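Local coordinates for FI20010p1 (Drosophila melanogaster, PDB 7CFB), which is Krimper, a tudor-domain protein that probably acts in the assembly of the piRNA amplification complex and so in gene silencing, at residues G96-V101 with I109-I114; D32-I37 with D124-D129. All coordinates share one frame; numbering follows the deposited sequence.

Two contacts illustrate how a tudor barrel is knitted internally and then joined to an N-terminal helix. Interaction 1 pairs neighbouring strands of the antiparallel sheet; interaction 2 lays helix 30-36 against the next strand along, 123-127. The centres of the two contacts lie about 9 Å apart, and they meet directly. T113 O of interaction 1 lies 2.9 Å from Y126 N of interaction 2, a probable hydrogen bond between adjacent strands. R111 NE forms a salt bridge of 2.9 Å with D129 OD2, while R111 CZ packs 3.6 Å from I128 CD1. Segment 109-114 is thereby shared ground, bonded to 96-101 along one edge and to 124-129 along the other.

Interaction 1 (G96-V101 with I109-I114); sequences GDIFAV and ITRITI
F99 and I112 face each other as an antiparallel hydrogen-bonded pair in the beta hairpin of strands 99-103 and 108-117, part of the antiparallel sheet of the tudor domain, a member of the SH3 clan. The backbone ladder has two pairs of bonds: two join F99 to I112 and two join V101 to T110. The straightest, F99 N to I112 O, is 3.0 Å long with 166° at the hydrogen. Between these pairs, A100 and R111 form the non-hydrogen-bonded pair, their CA atoms 4.5 Å apart.

Apolar packing follows the two faces of the sheet. On one, CG of F99 sits between the backbone N and the carbonyl carbon (chi1 65°), which swings the ring over the I112 branch. The methyl CG2 of I112 rests on a ring face as a CH-pi contact, 3.6 Å from the centroid of F99, whereas I114 CG1 arrives at the ring edge. I112 also extends CD1 to within 3.7 Å of V101 CG1, the two side chains meeting at about a right angle. F136 and I142, from strands 132-136 and 142-144, close in on the same group. On the other face A100 CB lies against I109 CG2.

Polar contacts finish the end at G96 and D97. G96 adopts backbone angles at which a side chain would be jammed against the preceding carbonyl oxygen; its N-H is donated to I114 O. Elsewhere, besides its salt bridge to D129, the R111 guanidinium donates to the carbonyls of L152 and P153. A water receives I114 N-H and donates to D97 O. That same carbonyl oxygen accepts a hydrogen bond from T113 OG1, 3.0 Å away, with the hydroxyl standing above the carbonyl plane, 57° out of it.

Interaction 2 (D32-I37 with D124-D129); sequences DIYNQI and DAYLID
The ring of Y126 projects from strand 123-127 toward helix 30-36, and I33, Y34 and I37 gather around it. Helix and strand thus meet through side chains alone, and it is the fit of their shapes that matters.

The tightest point lies at the ring's rim. I37 is the first residue past the helix to leave helical backbone angles, and its CG1 is tucked between the backbone N and the carbonyl carbon (chi1 62°). From there the terminal methyl CD1 reaches the edge of the Y126 ring, close to its plane, 3.3 Å from CE2, the two side chains crossing at about a right angle. This methyl is the bump; the hollow is the notch between the Y126 edge and the branched I128, whose CG2 is 3.9 Å from I37 CD1. One methyl therefore wedges between an aromatic edge and an aliphatic branch.

One turn back along the helix, I33 offers CG2 more loosely to the base of the tyrosine, at 4.3 Å from Y126 CB, and also rests on T113 and N115 of strand 108-117. Farther out, the phenol oxygen of Y126 approaches the edge of the Y34 ring, 3.6 Å from CD1. The two tyrosines cross obliquely without stacking, and Y34 directs its own hydroxyl elsewhere, to the backbone of S187 and R158. Y65 touches both tyrosine side chains, while H133 stacks on Y126.

All five touching residues are buried. The arrangement is that of an amphipathic helix packed on a beta sheet, here an N-terminal helix lying on the sheet of the tudor domain, consistent with an extended Tudor (eTud) unit.

Interaction 1 (G96-V101 with I109-I114)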
loop_
_atom_site.group_PDB
_atom_site.type_symbol
_atom_site.label_atom_id
_atom_site.label_comp_id
_atom_site.label_asym_id
_atom_site.label_seq_id
_atom_site.Cartn_x
_atom_site.Cartn_y
_atom_site.Cartn_z
ATOM N N GLY A 96 8.134 -10.865 4.848
ATOM C CA GLY A 96 7.124 -11.282 3.872
ATOM C C GLY A 96 5.764 -11.514 4.492
ATOM O O GLY A 96 4.819 -11.605 3.759
ATOM N N ASP A 97 5.687 -11.572 5.811
ATOM C CA ASP A 97 4.393 -11.783 6.495
ATOM C C ASP A 97 3.637 -10.456 6.549
ATOM O O ASP A 97 4.260 -9.443 6.668
ATOM C CB ASP A 97 4.552 -12.567 7.794
ATOM C CG ASP A 97 4.760 -14.060 7.582
ATOM O OD1 ASP A 97 4.770 -14.494 6.450
ATOM O OD2 ASP A 97 4.919 -14.769 8.550
ATOM N N ILE A 98 2.321 -10.502 6.500
ATOM C CA ILE A 98 1.504 -9.264 6.495
ATOM C C ILE A 98 0.980 -8.904 7.892
ATOM O O ILE A 98 0.540 -9.774 8.593
ATOM C CB ILE A 98 0.402 -9.394 5.445
ATOM C CG1 ILE A 98 1.006 -9.622 4.062
ATOM C CG2 ILE A 98 -0.515 -8.202 5.464
ATOM C CD1 ILE A 98 0.037 -10.207 3.119
ATOM N N PHE A 99 1.062 -7.628 8.239
ATOM C CA PHE A 99 0.600 -7.071 9.527
ATOM C C PHE A 99 0.125 -5.637 9.318
ATOM O O PHE A 99 -0.037 -5.227 8.188
ATOM C CB PHE A 99 1.620 -7.284 10.637
ATOM C CG PHE A 99 2.933 -6.573 10.474
ATOM C CD1 PHE A 99 3.927 -7.084 9.665
ATOM C CD2 PHE A 99 3.179 -5.404 11.157
ATOM C CE1 PHE A 99 5.133 -6.438 9.547
ATOM C CE2 PHE A 99 4.389 -4.753 11.029
ATOM C CZ PHE A 99 5.360 -5.276 10.227
ATOM N N ALA A 100 -0.133 -4.925 10.402
ATOM C CA ALA A 100 -0.625 -3.543 10.295
ATOM C C ALA A 100 0.281 -2.579 11.057
ATOM O O ALA A 100 0.900 -2.974 12.014
ATOM C CB ALA A 100 -2.044 -3.483 10.769
ATOM N N VAL A 101 0.367 -1.363 10.551
ATOM C CA VAL A 101 1.167 -0.295 11.178
ATOM C C VAL A 101 0.274 0.926 11.360
ATOM O O VAL A 101 -0.537 1.198 10.533
ATOM C CB VAL A 101 2.463 -0.001 10.411
ATOM C CG1 VAL A 101 2.219 0.421 8.982
ATOM C CG2 VAL A 101 3.348 0.983 11.136
ATOM N N ILE A 109 -4.554 3.126 9.970
ATOM C CA ILE A 109 -3.765 1.882 10.135
ATOM C C ILE A 109 -3.726 1.170 8.784
ATOM O O ILE A 109 -4.772 0.819 8.270
ATOM C CB ILE A 109 -4.352 1.024 11.253
ATOM C CG1 ILE A 109 -4.237 1.717 12.609
ATOM C CG2 ILE A 109 -3.730 -0.345 11.256
ATOM C CD1 ILE A 109 -4.802 0.914 13.730
ATOM N N THR A 110 -2.528 0.909 8.289
ATOM C CA THR A 110 -2.381 0.317 6.942
ATOM C C THR A 110 -1.611 -1.002 6.983
ATOM O O THR A 110 -0.815 -1.165 7.866
ATOM C CB THR A 110 -1.712 1.332 6.024
ATOM O OG1 THR A 110 -1.940 0.987 4.666
ATOM C CG2 THR A 110 -0.239 1.482 6.299
ATOM N N ARG A 111 -1.857 -1.862 5.999
ATOM C CA ARG A 111 -1.206 -3.190 5.875
ATOM C C ARG A 111 0.236 -2.988 5.427
ATOM O O ARG A 111 0.470 -2.146 4.619
ATOM C CB ARG A 111 -2.014 -4.154 5.006
ATOM C CG ARG A 111 -3.440 -4.366 5.470
ATOM C CD ARG A 111 -4.043 -5.622 4.910
ATOM N NE ARG A 111 -4.165 -5.508 3.481
ATOM C CZ ARG A 111 -4.305 -6.507 2.653
ATOM N NH1 ARG A 111 -4.352 -7.740 3.089
ATOM N NH2 ARG A 111 -4.380 -6.268 1.376
ATOM N N ILE A 112 1.126 -3.776 5.978
ATOM C CA ILE A 112 2.577 -3.624 5.751
ATOM C C ILE A 112 3.242 -4.991 5.789
ATOM O O ILE A 112 2.718 -5.875 6.415
ATOM C CB ILE A 112 3.133 -2.711 6.863
ATOM C CG1 ILE A 112 4.581 -2.271 6.640
ATOM C CG2 ILE A 112 2.895 -3.300 8.237
ATOM C CD1 ILE A 112 5.172 -1.453 7.730
ATOM N N THR A 113 4.365 -5.106 5.114
ATOM C CA THR A 113 5.219 -6.292 5.202
ATOM C C THR A 113 6.676 -5.818 5.296
ATOM O O THR A 113 6.986 -4.828 4.688
ATOM C CB THR A 113 4.960 -7.245 4.041
ATOM O OG1 THR A 113 5.771 -8.356 4.370
ATOM C CG2 THR A 113 5.344 -6.671 2.700
ATOM N N ILE A 114 7.494 -6.499 6.075
ATOM C CA ILE A 114 8.938 -6.188 6.153
ATOM C C ILE A 114 9.631 -7.038 5.090
ATOM O O ILE A 114 9.499 -8.214 5.116
ATOM C CB ILE A 114 9.520 -6.448 7.546
ATOM C CG1 ILE A 114 8.763 -5.689 8.628
ATOM C CG2 ILE A 114 10.983 -6.088 7.559
ATOM C CD1 ILE A 114 9.081 -4.250 8.651
HETATM O O HOH W 1 6.614 -8.607 7.578
#

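Interaction 2 (D32-I37 with D124-D129)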
loop_
_atom_site.group_PDB
_atom_site.type_symbol
_atom_site.label_atom_id
_atom_site.label_comp_id
_atom_site.label_asym_id
_atom_site.label_seq_id
_atom_site.Cartn_x
_atom_site.Cartn_y
_atom_site.Cartn_z
ATOM N N ASP A 32 10.987 -8.079 -5.698
ATOM C CA ASP A 32 10.611 -9.440 -5.271
ATOM C C ASP A 32 9.419 -9.418 -4.321
ATOM O O ASP A 32 8.533 -10.156 -4.580
ATOM C CB ASP A 32 11.780 -10.199 -4.654
ATOM C CG ASP A 32 12.855 -10.616 -5.639
ATOM O OD1 ASP A 32 12.602 -10.549 -6.823
ATOM O OD2 ASP A 32 13.935 -10.971 -5.196
ATOM N N ILE A 33 9.380 -8.516 -3.340
ATOM C CA ILE A 33 8.276 -8.498 -2.333
ATOM C C ILE A 33 6.946 -8.245 -3.037
ATOM O O ILE A 33 6.014 -8.905 -2.724
ATOM C CB ILE A 33 8.544 -7.552 -1.147
ATOM C CG1 ILE A 33 7.491 -7.687 -0.047
ATOM C CG2 ILE A 33 8.666 -6.118 -1.589
ATOM C CD1 ILE A 33 7.344 -9.049 0.494
ATOM N N TYR A 34 6.936 -7.374 -4.029
ATOM C CA TYR A 34 5.729 -7.108 -4.835
ATOM C C TYR A 34 5.271 -8.395 -5.514
ATOM O O TYR A 34 4.102 -8.630 -5.533
ATOM C CB TYR A 34 6.041 -6.103 -5.932
ATOM C CG TYR A 34 4.880 -5.891 -6.850
ATOM C CD1 TYR A 34 3.821 -5.117 -6.449
ATOM C CD2 TYR A 34 4.804 -6.520 -8.069
ATOM C CE1 TYR A 34 2.723 -4.925 -7.249
ATOM C CE2 TYR A 34 3.726 -6.318 -8.892
ATOM C CZ TYR A 34 2.682 -5.513 -8.491
ATOM O OH TYR A 34 1.606 -5.329 -9.287
ATOM N N ASN A 35 6.199 -9.177 -6.050
ATOM C CA ASN A 35 5.910 -10.480 -6.698
ATOM C C ASN A 35 5.404 -11.516 -5.698
ATOM O O ASN A 35 4.678 -12.342 -6.114
ATOM C CB ASN A 35 7.056 -10.965 -7.582
ATOM C CG ASN A 35 7.237 -10.082 -8.788
ATOM O OD1 ASN A 35 6.287 -9.591 -9.348
ATOM N ND2 ASN A 35 8.463 -9.866 -9.193
ATOM N N GLN A 36 5.877 -11.506 -4.455
ATOM C CA GLN A 36 5.467 -12.565 -3.504
ATOM C C GLN A 36 4.088 -12.344 -2.896
ATOM O O GLN A 36 3.537 -13.313 -2.464
ATOM C CB GLN A 36 6.348 -12.699 -2.267
ATOM C CG GLN A 36 7.819 -12.459 -2.467
ATOM C CD GLN A 36 8.527 -13.549 -3.218
ATOM O OE1 GLN A 36 8.247 -13.809 -4.376
ATOM N NE2 GLN A 36 9.494 -14.155 -2.568
ATOM N N ILE A 37 3.596 -11.104 -2.812
ATOM C CA ILE A 37 2.282 -10.843 -2.142
ATOM C C ILE A 37 1.115 -11.207 -3.070
ATOM O O ILE A 37 1.286 -11.094 -4.300
ATOM C CB ILE A 37 2.194 -9.379 -1.663
ATOM C CG1 ILE A 37 2.270 -8.394 -2.832
ATOM C CG2 ILE A 37 3.255 -9.092 -0.612
ATOM C CD1 ILE A 37 2.553 -6.969 -2.416
ATOM N N ASP A 124 13.547 -2.306 5.613
ATOM C CA ASP A 124 12.823 -1.877 4.426
ATOM C C ASP A 124 11.447 -2.526 4.452
ATOM O O ASP A 124 11.335 -3.744 4.642
ATOM C CB ASP A 124 13.580 -2.264 3.154
ATOM C CG ASP A 124 13.062 -1.543 1.926
ATOM O OD1 ASP A 124 12.556 -0.410 2.067
ATOM O OD2 ASP A 124 13.169 -2.110 0.817
ATOM N N ALA A 125 10.423 -1.712 4.286
ATOM C CA ALA A 125 9.042 -2.198 4.401
ATOM C C ALA A 125 8.208 -1.758 3.208
ATOM O O ALA A 125 8.512 -0.759 2.619
ATOM C CB ALA A 125 8.454 -1.694 5.685
ATOM N N TYR A 126 7.169 -2.515 2.916
ATOM C CA TYR A 126 6.271 -2.211 1.788
ATOM C C TYR A 126 4.828 -2.052 2.268
ATOM O O TYR A 126 4.313 -2.896 2.910
ATOM C CB TYR A 126 6.412 -3.305 0.737
ATOM C CG TYR A 126 5.575 -3.135 -0.498
ATOM C CD1 TYR A 126 5.610 -1.963 -1.214
ATOM C CD2 TYR A 126 4.750 -4.137 -0.947
ATOM C CE1 TYR A 126 4.871 -1.789 -2.358
ATOM C CE2 TYR A 126 3.979 -3.972 -2.076
ATOM C CZ TYR A 126 4.043 -2.796 -2.790
ATOM O OH TYR A 126 3.316 -2.598 -3.906
ATOM N N LEU A 127 4.216 -0.955 1.883
ATOM C CA LEU A 127 2.797 -0.701 2.195
ATOM C C LEU A 127 2.021 -1.304 1.028
ATOM O O LEU A 127 1.851 -0.659 0.036
ATOM C CB LEU A 127 2.595 0.804 2.354
ATOM C CG LEU A 127 3.465 1.475 3.405
ATOM C CD1 LEU A 127 2.933 2.829 3.755
ATOM C CD2 LEU A 127 3.549 0.639 4.650
ATOM N N ILE A 128 1.542 -2.520 1.233
ATOM C CA ILE A 128 0.928 -3.366 0.172
ATOM C C ILE A 128 -0.294 -2.701 -0.457
ATOM O O ILE A 128 -0.529 -2.946 -1.599
ATOM C CB ILE A 128 0.693 -4.813 0.644
ATOM C CG1 ILE A 128 -0.459 -4.939 1.636
ATOM C CG2 ILE A 128 1.969 -5.427 1.172
ATOM C CD1 ILE A 128 -0.787 -6.337 2.023
ATOM N N ASP A 129 -1.083 -1.976 0.312
ATOM C CA ASP A 129 -2.304 -1.336 -0.224
ATOM C C ASP A 129 -2.017 -0.000 -0.906
ATOM O O ASP A 129 -2.856 0.401 -1.668
ATOM C CB ASP A 129 -3.414 -1.316 0.824
ATOM C CG ASP A 129 -3.757 -2.700 1.324
ATOM O OD1 ASP A 129 -3.713 -3.600 0.542
ATOM O OD2 ASP A 129 -3.990 -2.845 2.479
#